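Local coordinates for 4-alpha-glucanotransferase (Streptococcus agalactiae, PDB 6M6T), which is an amylomaltase of the TIM-barrel clan whose pockets hold bound glycan ligands, at residues A[292-297]-A[339-344]; A[297-302]-A[350-355]; A[343-348]-A[362-367]; A[388-393]-A[443-448]. All coordinates share one frame; numbering follows the deposited sequence.

Interaction 1 (A[292-297]-A[339-344]); sequences YLRIDH and PIIAEN. With ASO (1,5-anhydro-D-glucitol), chain I; AC1 (4,6-dideoxy-4-{[(1S,4R,5S,6S)-4,5,6-trihydroxy-3-(hydroxymethyl)cyclohex-2-en-1-yl]amino}-alpha-D-glucopyranose), chain J.
Leu293 and Ile341 lie on adjacent parallel strands of the TIM barrel, 292-295 and 340-342, whose axes approach to 4.7 Å at an angle of 26°. The ladder of backbone bonds supports the assignment: Leu293 N to Pro339 O (2.9 Å), Ile341 N to Leu293 O (2.8 Å) and Ile295 N to Ile341 O (3.1 Å), with Glu343 N to Ile295 O closing the series. At the start, Pro339 CB sits over one face of the Tyr292 ring, 3.7 Å from its centroid and 15° off the normal, a CH-pi contact. Further along, the Arg294 and Ile341 side chains cross at a slant, CB of Arg294 3.5 Å from CG1 of Ile341. Beyond it Glu343 CG lies over one face of the guanidinium, toward its rim, while NH2 is salt-bridged to Asp216. Glu343 bends at chi2 (-94°), which turns its carboxylate toward the pocket; OE2 accepts from His297 N (3.1 Å), met from above the carboxylate plane. Just past the strand ends, the carboxylates of Asp296 and Glu343 thus lie side by side between the ligands, Asp296 OD2 bonded covalently to C1 of 1,5-anhydro-D-glucitol (1.5 Å) and Glu343 OE2 facing O4 of AC1.

Interaction 2 (A[297-302]-A[350-355]); sequences HFKGFS and ERAERL. With AC1 (4,6-dideoxy-4-{[(1S,4R,5S,6S)-4,5,6-trihydroxy-3-(hydroxymethyl)cyclohex-2-en-1-yl]amino}-alpha-D-glucopyranose), chain J.
Leu355 of helix 350-359 plugs onto Phe298, Phe301 and Ser302 of the turn 298-302, which carries on from His297 of the glycan pocket. The contacts converge on one methyl: Leu355 CD1 lies 4.0 Å from Phe298 CE2, 3.8 Å from Phe301 CB and 3.9 Å from Ser302 CB. Phe298 meets it obliquely, its CG trans to the backbone N (chi1 -154°), an orientation that swings the ring toward the helix. One helical turn earlier, Ala352 CB approaches Ser302 OG at 4.0 Å and Lys299 CD at 4.3 Å. The serine hydroxyl has a polar partner inside its own turn, since OG donates to Lys299 O at 3.1 Å, in the carbonyl plane and on a lone pair. Lys299 O also accepts from Ser302 N (2.9 Å), so two bonds from one residue grip the same oxygen. Across to the helix no polar pair is bonded; side-chain contacts are carbon to carbon except Ser302 OG near Ala352 CB. Lys299 NZ is hydrogen-bonded to Tyr347 O, in the loop leading into helix 350-359. Helix 324-335 packs beside them: Phe328 meets Phe298, Phe301 and Leu355, so the turn and the two helices share one hydrophobic cluster.

Interaction 3 (A[343-348]-A[362-367]); sequences ENLGYI and PGMKIM. With AC1 (4,6-dideoxy-4-{[(1S,4R,5S,6S)-4,5,6-trihydroxy-3-(hydroxymethyl)cyclohex-2-en-1-yl]amino}-alpha-D-glucopyranose), chain J; GLC (alpha-D-glucopyranose), chain B.
Asn344 and Met364 supply the hydrogen bond between the loop after strand 340-342 and strand 363-366: Met364 N donates to Asn344 OD1 at 3.1 Å. The N-H points straight at the oxygen (180°), though the donor is tilted 20° from the amide carbonyl plane. Asn344 reaches it with CG lodged between its backbone N and carbonyl carbon (chi1 60°), which carries OD1 to the strand. Apolar packing follows. Met364 SD lies against Glu343 CG at 3.5 Å, the two side chains crossing at a slant, so sulfur meets the aliphatic stem. Leu345 and Ile366 cross at about a right angle, both leucine methyls meeting Ile366 CG1, with CD1 at 3.6 Å and CD2 at 3.7 Å; Leu345 CD1 also meets Ile366 CD1. Within the loop, Leu345 N makes a weak hydrogen bond to Glu343 OE1 at 3.3 Å, while OE2 accepts from His297 N. Toward the ligands, Tyr347 OH accepts from O3 of AC1 at 3.0 Å and also bonds Pro250 O, while Gly346 N comes within 3.1 Å of O3 of alpha-D-glucopyranose. Chemically, the loop is two-sided: methyls, sulfur and one amide fasten it to the strand, while its polar groups turn to the glycan.

Interaction 4 (A[388-393]-A[443-448]); sequences NTIAYA and TTITCM
Ile445, Thr443 and Ala391 bury the most area where strands 389-392 and 443-447 of the TIM barrel run parallel, their axes 4.7 Å apart at closest and inclined by 25°. Ala391 fixes the register. Its N donates to Thr443 O at 2.9 Å (164° at the hydrogen), and its O accepts from Ile445 N, also at 2.9 Å, so both its backbone polar atoms are bonded to the same neighbouring strand. Thr443 and Ile445 share one face with Ile390 and Tyr392. Ile445 lies beside Tyr392 and points the same way, with CB 3.4 Å from the ring atom CE2. Its CG1, trans to the carbonyl carbon (chi1 -50°), also reaches Ile390 CG2 at 3.9 Å, so one isoleucine bridges two side chains of the neighbouring strand. Tyr392 OH is hydrogen-bonded to Gln45 of strand 43-45, so this face looks into the barrel interior. Thr443 runs alongside Ile390, its CB 3.8 Å from Ile390 CD1. The other face carries Ala391 and Thr444, both of which touch Leu436 of helix 428-438. There the pair meets methyl to methyl, Ala391 CB lying 3.8 Å from Thr444 CG2.

In the fold
Three contacts involve strands of one parallel barrel sheet; interaction 2 joins a turn beyond a strand end to helix 350-359. Interactions 1 and 4 are parallel strand pairs, their centres 13 Å apart, touching where Ile341 meets Ile390 and Tyr392. Interaction 3 lies between them, 10 Å from interaction 1 and 11 Å from interaction 4: strand 363-366 neighbours 389-392, and Ala342 N is probably hydrogen-bonded to Pro362 O. Interaction 2 sits 12 Å from interaction 1, sharing His297, and 21 Å from interaction 4. Along the chain, interactions 1 and 2 interleave, as do 2 and 3, whereas interaction 4 follows all three. Interactions 1 to 3 thus shape loops beside bound AC1; interaction 4 continues the barrel wall.

Interaction 1 (A[292-297]-A[339-344])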
# COMPACT_ATOMS: atom_id res chain seq x y z
N TYR A 292 -10.60 -3.54 6.62
CA TYR A 292 -10.12 -2.47 7.48
C TYR A 292 -9.22 -1.58 6.63
O TYR A 292 -8.26 -2.08 6.05
CB TYR A 292 -9.35 -3.02 8.69
CG TYR A 292 -10.22 -3.30 9.89
CD1 TYR A 292 -10.99 -4.44 9.97
CD2 TYR A 292 -10.27 -2.40 10.95
CE1 TYR A 292 -11.79 -4.69 11.05
CE2 TYR A 292 -11.08 -2.64 12.06
CZ TYR A 292 -11.83 -3.79 12.10
OH TYR A 292 -12.63 -4.03 13.19
N LEU A 293 -9.51 -0.29 6.59
CA LEU A 293 -8.73 0.64 5.80
C LEU A 293 -7.75 1.40 6.68
O LEU A 293 -8.11 1.91 7.75
CB LEU A 293 -9.63 1.64 5.07
CG LEU A 293 -8.97 2.51 4.00
CD1 LEU A 293 -8.76 1.72 2.69
CD2 LEU A 293 -9.78 3.78 3.78
N ARG A 294 -6.51 1.52 6.21
CA ARG A 294 -5.42 2.17 6.91
C ARG A 294 -5.05 3.41 6.10
O ARG A 294 -4.45 3.29 5.03
CB ARG A 294 -4.24 1.21 7.03
CG ARG A 294 -2.96 1.85 7.53
CD ARG A 294 -1.78 1.38 6.70
NE ARG A 294 -0.51 1.41 7.43
CZ ARG A 294 0.53 2.16 7.10
NH1 ARG A 294 1.64 2.10 7.85
NH2 ARG A 294 0.48 2.97 6.04
N ILE A 295 -5.42 4.59 6.60
CA ILE A 295 -5.11 5.80 5.86
C ILE A 295 -3.67 6.22 6.18
O ILE A 295 -3.33 6.48 7.34
CB ILE A 295 -6.12 6.93 6.14
CG1 ILE A 295 -5.77 8.15 5.28
CG2 ILE A 295 -6.16 7.33 7.59
CD1 ILE A 295 -5.38 7.85 3.80
N ASP A 296 -2.82 6.23 5.16
CA ASP A 296 -1.42 6.57 5.36
C ASP A 296 -1.29 8.05 5.69
O ASP A 296 -2.12 8.86 5.30
CB ASP A 296 -0.60 6.25 4.11
CG ASP A 296 0.89 6.40 4.35
OD1 ASP A 296 1.30 6.25 5.51
OD2 ASP A 296 1.68 6.68 3.41
N HIS A 297 -0.23 8.38 6.44
CA HIS A 297 0.19 9.76 6.69
C HIS A 297 -0.97 10.63 7.18
O HIS A 297 -1.35 11.63 6.57
CB HIS A 297 0.81 10.37 5.43
CG HIS A 297 1.51 11.66 5.69
ND1 HIS A 297 2.62 11.75 6.50
CD2 HIS A 297 1.28 12.91 5.22
CE1 HIS A 297 3.04 13.01 6.52
NE2 HIS A 297 2.25 13.73 5.75
N PRO A 339 -14.45 1.06 9.72
CA PRO A 339 -13.21 0.43 10.21
C PRO A 339 -11.94 1.06 9.67
O PRO A 339 -11.26 0.44 8.84
CB PRO A 339 -13.33 -1.01 9.72
CG PRO A 339 -14.14 -0.90 8.47
CD PRO A 339 -15.13 0.21 8.71
N ILE A 340 -11.59 2.27 10.12
CA ILE A 340 -10.35 2.92 9.71
C ILE A 340 -9.33 2.79 10.83
O ILE A 340 -9.66 2.93 12.02
CB ILE A 340 -10.56 4.40 9.36
CG1 ILE A 340 -11.85 4.62 8.57
CG2 ILE A 340 -9.35 4.94 8.61
CD1 ILE A 340 -12.02 3.72 7.40
N ILE A 341 -8.07 2.55 10.46
CA ILE A 341 -6.96 2.76 11.38
C ILE A 341 -6.11 3.87 10.80
O ILE A 341 -5.94 3.98 9.58
CB ILE A 341 -6.14 1.49 11.64
CG1 ILE A 341 -5.34 1.10 10.40
CG2 ILE A 341 -7.05 0.35 12.09
CD1 ILE A 341 -4.54 -0.18 10.59
N ALA A 342 -5.60 4.73 11.69
CA ALA A 342 -4.91 5.95 11.31
C ALA A 342 -3.41 5.80 11.54
O ALA A 342 -2.98 5.44 12.64
CB ALA A 342 -5.44 7.13 12.11
N GLU A 343 -2.63 6.09 10.52
CA GLU A 343 -1.17 6.03 10.59
C GLU A 343 -0.67 7.41 11.03
O GLU A 343 -0.52 8.31 10.21
CB GLU A 343 -0.60 5.61 9.24
CG GLU A 343 0.83 5.07 9.29
CD GLU A 343 1.88 6.15 9.01
OE1 GLU A 343 2.64 6.49 9.94
OE2 GLU A 343 1.96 6.67 7.87
N ASN A 344 -0.40 7.58 12.32
CA ASN A 344 -0.10 8.92 12.82
C ASN A 344 1.34 9.07 13.30
O ASN A 344 1.59 9.65 14.35
CB ASN A 344 -1.07 9.29 13.93
CG ASN A 344 -1.01 8.34 15.11
OD1 ASN A 344 -0.70 7.16 14.96
ND2 ASN A 344 -1.31 8.86 16.29
C1 ASO I . 3.06 7.13 3.22
C2 ASO I . 4.09 5.98 3.15
C3 ASO I . 5.46 6.52 2.72
C4 ASO I . 5.29 7.19 1.34
C5 ASO I . 4.25 8.28 1.43
C6 ASO I . 3.92 8.75 0.02
O2 ASO I . 4.19 5.30 4.41
O3 ASO I . 6.44 5.43 2.65
O4 ASO I . 6.54 7.75 0.85
O5 ASO I . 3.01 7.74 1.92
O6 ASO I . 2.52 9.07 -0.07
C1 AC1 J . 10.63 9.75 12.31
O2 AC1 J . 11.51 11.77 11.29
C2 AC1 J . 10.93 10.48 11.00
C4A AC1 J . 5.16 8.65 6.96
C3 AC1 J . 9.64 10.72 10.27
O3 AC1 J . 9.98 11.41 9.07
C4 AC1 J . 8.96 9.39 9.96
N4A AC1 J . 7.64 9.59 9.35
C5 AC1 J . 8.74 8.59 11.23
O5 AC1 J . 9.97 8.46 12.00
C6 AC1 J . 8.14 7.23 10.82
C1B AC1 J . 7.64 9.82 7.90
C2B AC1 J . 6.39 10.60 7.62
O2B AC1 J . 6.40 11.72 8.50
C3B AC1 J . 5.20 9.74 7.96
O3B AC1 J . 4.00 10.48 7.79
O4 AC1 J . 4.08 7.75 7.31
C5B AC1 J . 6.40 7.99 6.87
C7B AC1 J . 7.60 8.58 7.27
C6B AC1 J . 6.43 6.61 6.25
O6B AC1 J . 5.16 6.01 6.53

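Interaction 2 (A[297-302]-A[350-355])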
# COMPACT_ATOMS: atom_id res chain seq x y z
N HIS A 297 -0.23 8.38 6.44
CA HIS A 297 0.19 9.76 6.69
C HIS A 297 -0.97 10.63 7.18
O HIS A 297 -1.35 11.63 6.57
CB HIS A 297 0.81 10.37 5.43
CG HIS A 297 1.51 11.66 5.69
ND1 HIS A 297 2.62 11.75 6.50
CD2 HIS A 297 1.28 12.91 5.22
CE1 HIS A 297 3.04 13.01 6.52
NE2 HIS A 297 2.25 13.73 5.75
N PHE A 298 -1.52 10.22 8.32
CA PHE A 298 -2.64 10.91 8.94
C PHE A 298 -2.29 12.35 9.28
O PHE A 298 -3.17 13.23 9.29
CB PHE A 298 -3.05 10.12 10.19
CG PHE A 298 -4.49 10.30 10.58
CD1 PHE A 298 -5.51 9.81 9.78
CD2 PHE A 298 -4.81 10.96 11.76
CE1 PHE A 298 -6.82 9.98 10.13
CE2 PHE A 298 -6.12 11.14 12.13
CZ PHE A 298 -7.13 10.65 11.32
N LYS A 299 -1.01 12.62 9.55
CA LYS A 299 -0.55 13.98 9.79
C LYS A 299 -1.02 14.92 8.68
O LYS A 299 -1.43 16.06 8.95
CB LYS A 299 0.97 14.00 9.90
CG LYS A 299 1.57 15.37 10.28
CD LYS A 299 0.75 16.06 11.38
CE LYS A 299 1.13 17.50 11.51
NZ LYS A 299 2.60 17.54 11.42
N GLY A 300 -1.00 14.44 7.44
CA GLY A 300 -1.38 15.24 6.29
C GLY A 300 -2.80 15.74 6.31
O GLY A 300 -3.13 16.62 5.50
N PHE A 301 -3.66 15.22 7.19
CA PHE A 301 -5.02 15.73 7.31
C PHE A 301 -5.15 16.83 8.35
O PHE A 301 -6.18 17.51 8.39
CB PHE A 301 -5.99 14.58 7.59
CG PHE A 301 -6.12 13.64 6.44
CD1 PHE A 301 -7.02 13.91 5.41
CD2 PHE A 301 -5.29 12.53 6.33
CE1 PHE A 301 -7.11 13.07 4.31
CE2 PHE A 301 -5.38 11.68 5.23
CZ PHE A 301 -6.30 11.94 4.23
N SER A 302 -4.12 17.05 9.17
CA SER A 302 -4.09 18.20 10.07
C SER A 302 -3.20 19.32 9.53
O SER A 302 -3.62 20.48 9.48
CB SER A 302 -3.61 17.76 11.46
OG SER A 302 -2.20 17.62 11.52
N GLU A 350 -0.62 19.02 18.74
CA GLU A 350 -1.92 18.84 19.37
C GLU A 350 -3.08 18.95 18.37
O GLU A 350 -4.19 18.51 18.68
CB GLU A 350 -2.09 19.82 20.54
CG GLU A 350 -1.88 19.13 21.93
CD GLU A 350 -0.40 18.90 22.29
OE1 GLU A 350 -0.13 18.26 23.34
OE2 GLU A 350 0.50 19.34 21.56
N ARG A 351 -2.85 19.51 17.18
CA ARG A 351 -3.89 19.42 16.15
C ARG A 351 -4.10 17.98 15.68
O ARG A 351 -5.24 17.54 15.50
CB ARG A 351 -3.56 20.33 14.97
CG ARG A 351 -3.87 21.79 15.22
CD ARG A 351 -3.39 22.74 14.08
NE ARG A 351 -3.80 24.10 14.39
CZ ARG A 351 -5.06 24.52 14.32
NH1 ARG A 351 -6.02 23.70 13.91
NH2 ARG A 351 -5.36 25.77 14.66
N ALA A 352 -3.00 17.24 15.52
CA ALA A 352 -3.09 15.83 15.13
C ALA A 352 -3.71 14.96 16.23
O ALA A 352 -4.51 14.05 15.94
CB ALA A 352 -1.70 15.30 14.78
N GLU A 353 -3.35 15.23 17.49
CA GLU A 353 -3.93 14.47 18.58
C GLU A 353 -5.42 14.76 18.73
O GLU A 353 -6.21 13.86 19.07
CB GLU A 353 -3.18 14.76 19.87
CG GLU A 353 -1.73 14.26 19.88
CD GLU A 353 -0.97 14.63 21.17
OE1 GLU A 353 -0.81 15.84 21.45
OE2 GLU A 353 -0.54 13.70 21.90
N ARG A 354 -5.84 15.99 18.43
CA ARG A 354 -7.27 16.29 18.42
C ARG A 354 -7.98 15.57 17.27
O ARG A 354 -9.09 15.06 17.45
CB ARG A 354 -7.51 17.80 18.34
CG ARG A 354 -6.89 18.60 19.47
CD ARG A 354 -7.91 19.38 20.26
NE ARG A 354 -8.50 20.44 19.45
CZ ARG A 354 -9.49 21.23 19.86
NH1 ARG A 354 -9.99 21.08 21.08
NH2 ARG A 354 -9.96 22.18 19.04
N LEU A 355 -7.36 15.55 16.08
CA LEU A 355 -7.89 14.78 14.95
C LEU A 355 -8.18 13.35 15.37
O LEU A 355 -9.30 12.85 15.18
CB LEU A 355 -6.91 14.77 13.78
CG LEU A 355 -7.39 15.39 12.47
CD1 LEU A 355 -6.43 15.03 11.34
CD2 LEU A 355 -8.79 14.93 12.16
C1 AC1 J . 10.63 9.75 12.31
O2 AC1 J . 11.51 11.77 11.29
C2 AC1 J . 10.93 10.48 11.00
C4A AC1 J . 5.16 8.65 6.96
C3 AC1 J . 9.64 10.72 10.27
O3 AC1 J . 9.98 11.41 9.07
C4 AC1 J . 8.96 9.39 9.96
N4A AC1 J . 7.64 9.59 9.35
C5 AC1 J . 8.74 8.59 11.23
O5 AC1 J . 9.97 8.46 12.00
C6 AC1 J . 8.14 7.23 10.82
C1B AC1 J . 7.64 9.82 7.90
C2B AC1 J . 6.39 10.60 7.62
O2B AC1 J . 6.40 11.72 8.50
C3B AC1 J . 5.20 9.74 7.96
O3B AC1 J . 4.00 10.48 7.79
O4 AC1 J . 4.08 7.75 7.31
C5B AC1 J . 6.40 7.99 6.87
C7B AC1 J . 7.60 8.58 7.27
C6B AC1 J . 6.43 6.61 6.25
O6B AC1 J . 5.16 6.01 6.53

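Interaction 3 (A[343-348]-A[362-367])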
# COMPACT_ATOMS: atom_id res chain seq x y z
N GLU A 343 -2.63 6.09 10.52
CA GLU A 343 -1.17 6.03 10.59
C GLU A 343 -0.67 7.41 11.03
O GLU A 343 -0.52 8.31 10.21
CB GLU A 343 -0.60 5.61 9.24
CG GLU A 343 0.83 5.07 9.29
CD GLU A 343 1.88 6.15 9.01
OE1 GLU A 343 2.64 6.49 9.94
OE2 GLU A 343 1.96 6.67 7.87
N ASN A 344 -0.40 7.58 12.32
CA ASN A 344 -0.10 8.92 12.82
C ASN A 344 1.34 9.07 13.30
O ASN A 344 1.59 9.65 14.35
CB ASN A 344 -1.07 9.29 13.93
CG ASN A 344 -1.01 8.34 15.11
OD1 ASN A 344 -0.70 7.16 14.96
ND2 ASN A 344 -1.31 8.86 16.29
N LEU A 345 2.29 8.55 12.53
CA LEU A 345 3.69 8.60 12.92
C LEU A 345 4.32 9.92 12.49
O LEU A 345 4.13 10.37 11.36
CB LEU A 345 4.44 7.43 12.30
CG LEU A 345 4.10 6.13 13.03
CD1 LEU A 345 4.08 4.97 12.06
CD2 LEU A 345 5.09 5.87 14.18
N GLY A 346 5.04 10.54 13.40
CA GLY A 346 5.84 11.71 13.08
C GLY A 346 5.10 13.02 13.29
O GLY A 346 3.87 13.10 13.18
N TYR A 347 5.87 14.05 13.62
CA TYR A 347 5.43 15.45 13.55
C TYR A 347 4.11 15.65 14.28
O TYR A 347 3.26 16.44 13.88
CB TYR A 347 5.32 15.91 12.09
CG TYR A 347 6.54 15.53 11.26
CD1 TYR A 347 7.67 16.32 11.25
CD2 TYR A 347 6.55 14.36 10.51
CE1 TYR A 347 8.78 15.96 10.52
CE2 TYR A 347 7.65 14.00 9.80
CZ TYR A 347 8.76 14.80 9.80
OH TYR A 347 9.85 14.42 9.06
N ILE A 348 3.94 14.90 15.37
CA ILE A 348 2.70 14.98 16.13
C ILE A 348 2.66 16.31 16.89
O ILE A 348 3.60 16.66 17.62
CB ILE A 348 2.55 13.78 17.07
CG1 ILE A 348 2.23 12.52 16.24
CG2 ILE A 348 1.49 14.05 18.13
CD1 ILE A 348 1.79 11.31 17.06
N PRO A 362 -8.22 3.71 15.94
CA PRO A 362 -6.88 3.36 16.45
C PRO A 362 -5.77 4.09 15.70
O PRO A 362 -5.85 4.34 14.49
CB PRO A 362 -6.80 1.84 16.24
CG PRO A 362 -8.18 1.39 15.81
CD PRO A 362 -9.12 2.54 15.92
N GLY A 363 -4.72 4.42 16.44
CA GLY A 363 -3.48 4.87 15.86
C GLY A 363 -2.38 3.84 16.05
O GLY A 363 -2.60 2.73 16.54
N MET A 364 -1.18 4.23 15.66
CA MET A 364 -0.08 3.29 15.57
C MET A 364 0.89 3.44 16.73
O MET A 364 0.92 4.45 17.43
CB MET A 364 0.65 3.47 14.23
CG MET A 364 -0.24 3.20 13.02
SD MET A 364 0.66 2.45 11.66
CE MET A 364 -0.69 1.72 10.73
N LYS A 365 1.68 2.38 16.94
CA LYS A 365 2.79 2.33 17.89
C LYS A 365 3.88 1.47 17.25
O LYS A 365 3.67 0.27 17.02
CB LYS A 365 2.37 1.77 19.25
CG LYS A 365 1.55 2.73 20.14
CD LYS A 365 2.36 3.99 20.55
CE LYS A 365 1.48 5.06 21.21
NZ LYS A 365 0.38 4.47 22.05
N ILE A 366 5.01 2.08 16.92
CA ILE A 366 6.09 1.38 16.24
C ILE A 366 7.19 1.17 17.27
O ILE A 366 7.96 2.08 17.57
CB ILE A 366 6.59 2.15 15.01
CG1 ILE A 366 5.49 2.21 13.95
CG2 ILE A 366 7.87 1.51 14.43
CD1 ILE A 366 6.01 2.34 12.51
N MET A 367 7.27 -0.05 17.79
CA MET A 367 8.16 -0.30 18.92
C MET A 367 9.62 0.00 18.61
O MET A 367 10.42 0.13 19.54
CB MET A 367 8.07 -1.75 19.36
CG MET A 367 8.31 -2.00 20.85
SD MET A 367 7.93 -3.74 21.16
CE MET A 367 7.17 -4.16 19.60
C1 AC1 J . 10.63 9.75 12.31
O2 AC1 J . 11.51 11.77 11.29
C2 AC1 J . 10.93 10.48 11.00
C4A AC1 J . 5.16 8.65 6.96
C3 AC1 J . 9.64 10.72 10.27
O3 AC1 J . 9.98 11.41 9.07
C4 AC1 J . 8.96 9.39 9.96
N4A AC1 J . 7.64 9.59 9.35
C5 AC1 J . 8.74 8.59 11.23
O5 AC1 J . 9.97 8.46 12.00
C6 AC1 J . 8.14 7.23 10.82
C1B AC1 J . 7.64 9.82 7.90
C2B AC1 J . 6.39 10.60 7.62
O2B AC1 J . 6.40 11.72 8.50
C3B AC1 J . 5.20 9.74 7.96
O3B AC1 J . 4.00 10.48 7.79
O4 AC1 J . 4.08 7.75 7.31
C5B AC1 J . 6.40 7.99 6.87
C7B AC1 J . 7.60 8.58 7.27
C6B AC1 J . 6.43 6.61 6.25
O6B AC1 J . 5.16 6.01 6.53
C1 GLC B . 9.15 10.64 17.36
C2 GLC B . 8.08 10.19 16.30
C3 GLC B . 8.75 9.59 15.05
C4 GLC B . 9.57 10.77 14.50
C5 GLC B . 10.75 10.97 15.48
C6 GLC B . 11.86 11.86 14.89
O1 GLC B . 9.79 9.51 17.96
O2 GLC B . 7.10 9.28 16.86
O3 GLC B . 7.74 9.12 14.14
O4 GLC B . 9.89 10.73 13.06
O5 GLC B . 10.17 11.52 16.74
O6 GLC B . 13.17 11.39 15.22

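Interaction 4 (A[388-393]-A[443-448])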
# COMPACT_ATOMS: atom_id res chain seq x y z
N ASN A 388 -6.67 1.09 22.41
CA ASN A 388 -7.08 1.60 21.10
C ASN A 388 -5.87 2.03 20.26
O ASN A 388 -5.72 3.19 19.88
CB ASN A 388 -8.06 2.75 21.27
CG ASN A 388 -8.82 3.05 20.02
OD1 ASN A 388 -9.12 2.15 19.23
ND2 ASN A 388 -9.16 4.33 19.82
N THR A 389 -4.99 1.07 20.00
CA THR A 389 -3.84 1.23 19.12
C THR A 389 -3.54 -0.10 18.43
O THR A 389 -3.92 -1.17 18.91
CB THR A 389 -2.57 1.71 19.87
OG1 THR A 389 -2.13 0.70 20.78
CG2 THR A 389 -2.78 3.03 20.63
N ILE A 390 -2.84 -0.00 17.30
CA ILE A 390 -2.36 -1.16 16.54
C ILE A 390 -0.84 -1.17 16.66
O ILE A 390 -0.18 -0.25 16.16
CB ILE A 390 -2.75 -1.08 15.06
CG1 ILE A 390 -4.24 -0.78 14.88
CG2 ILE A 390 -2.30 -2.33 14.33
CD1 ILE A 390 -5.16 -1.55 15.80
N ALA A 391 -0.27 -2.18 17.28
CA ALA A 391 1.17 -2.15 17.54
C ALA A 391 1.93 -2.99 16.54
O ALA A 391 1.53 -4.11 16.22
CB ALA A 391 1.48 -2.60 18.96
N TYR A 392 3.04 -2.43 16.04
CA TYR A 392 3.98 -3.08 15.13
C TYR A 392 5.35 -3.16 15.78
O TYR A 392 5.71 -2.33 16.63
CB TYR A 392 4.16 -2.31 13.81
CG TYR A 392 2.89 -2.10 13.08
CD1 TYR A 392 2.07 -1.02 13.39
CD2 TYR A 392 2.46 -2.99 12.11
CE1 TYR A 392 0.89 -0.84 12.73
CE2 TYR A 392 1.28 -2.82 11.46
CZ TYR A 392 0.49 -1.73 11.77
OH TYR A 392 -0.70 -1.55 11.12
N ALA A 393 6.10 -4.17 15.38
CA ALA A 393 7.53 -4.18 15.66
C ALA A 393 8.22 -3.15 14.79
O ALA A 393 8.94 -2.27 15.27
CB ALA A 393 8.10 -5.57 15.41
N THR A 443 -4.65 -4.89 18.78
CA THR A 443 -4.12 -5.65 17.66
C THR A 443 -2.63 -5.43 17.54
O THR A 443 -2.15 -4.31 17.70
CB THR A 443 -4.80 -5.26 16.34
OG1 THR A 443 -6.22 -5.21 16.51
CG2 THR A 443 -4.48 -6.28 15.25
N THR A 444 -1.89 -6.49 17.27
CA THR A 444 -0.47 -6.41 16.97
C THR A 444 -0.23 -7.12 15.65
O THR A 444 -0.85 -8.14 15.36
CB THR A 444 0.38 -7.06 18.07
OG1 THR A 444 -0.09 -8.40 18.30
CG2 THR A 444 0.32 -6.22 19.37
N ILE A 445 0.68 -6.56 14.85
CA ILE A 445 0.96 -7.06 13.51
C ILE A 445 2.43 -7.44 13.43
O ILE A 445 3.31 -6.67 13.82
CB ILE A 445 0.61 -6.04 12.42
CG1 ILE A 445 -0.79 -5.50 12.63
CG2 ILE A 445 0.70 -6.69 11.07
CD1 ILE A 445 -1.84 -6.55 12.41
N THR A 446 2.69 -8.63 12.89
CA THR A 446 4.04 -9.17 12.80
C THR A 446 4.52 -9.10 11.36
O THR A 446 3.81 -9.51 10.44
CB THR A 446 4.07 -10.60 13.32
OG1 THR A 446 3.72 -10.58 14.72
CG2 THR A 446 5.47 -11.20 13.13
N CYS A 447 5.72 -8.55 11.18
CA CYS A 447 6.29 -8.38 9.85
C CYS A 447 6.82 -9.72 9.39
O CYS A 447 7.75 -10.25 10.00
CB CYS A 447 7.43 -7.36 9.91
SG CYS A 447 7.01 -5.65 9.43
N MET A 448 6.24 -10.26 8.31
CA MET A 448 6.63 -11.61 7.88
C MET A 448 8.14 -11.77 7.75
O MET A 448 8.66 -12.89 7.88
CB MET A 448 5.93 -11.96 6.56
CG MET A 448 6.31 -13.31 5.96
SD MET A 448 5.81 -14.72 6.97
CE MET A 448 4.07 -14.47 7.04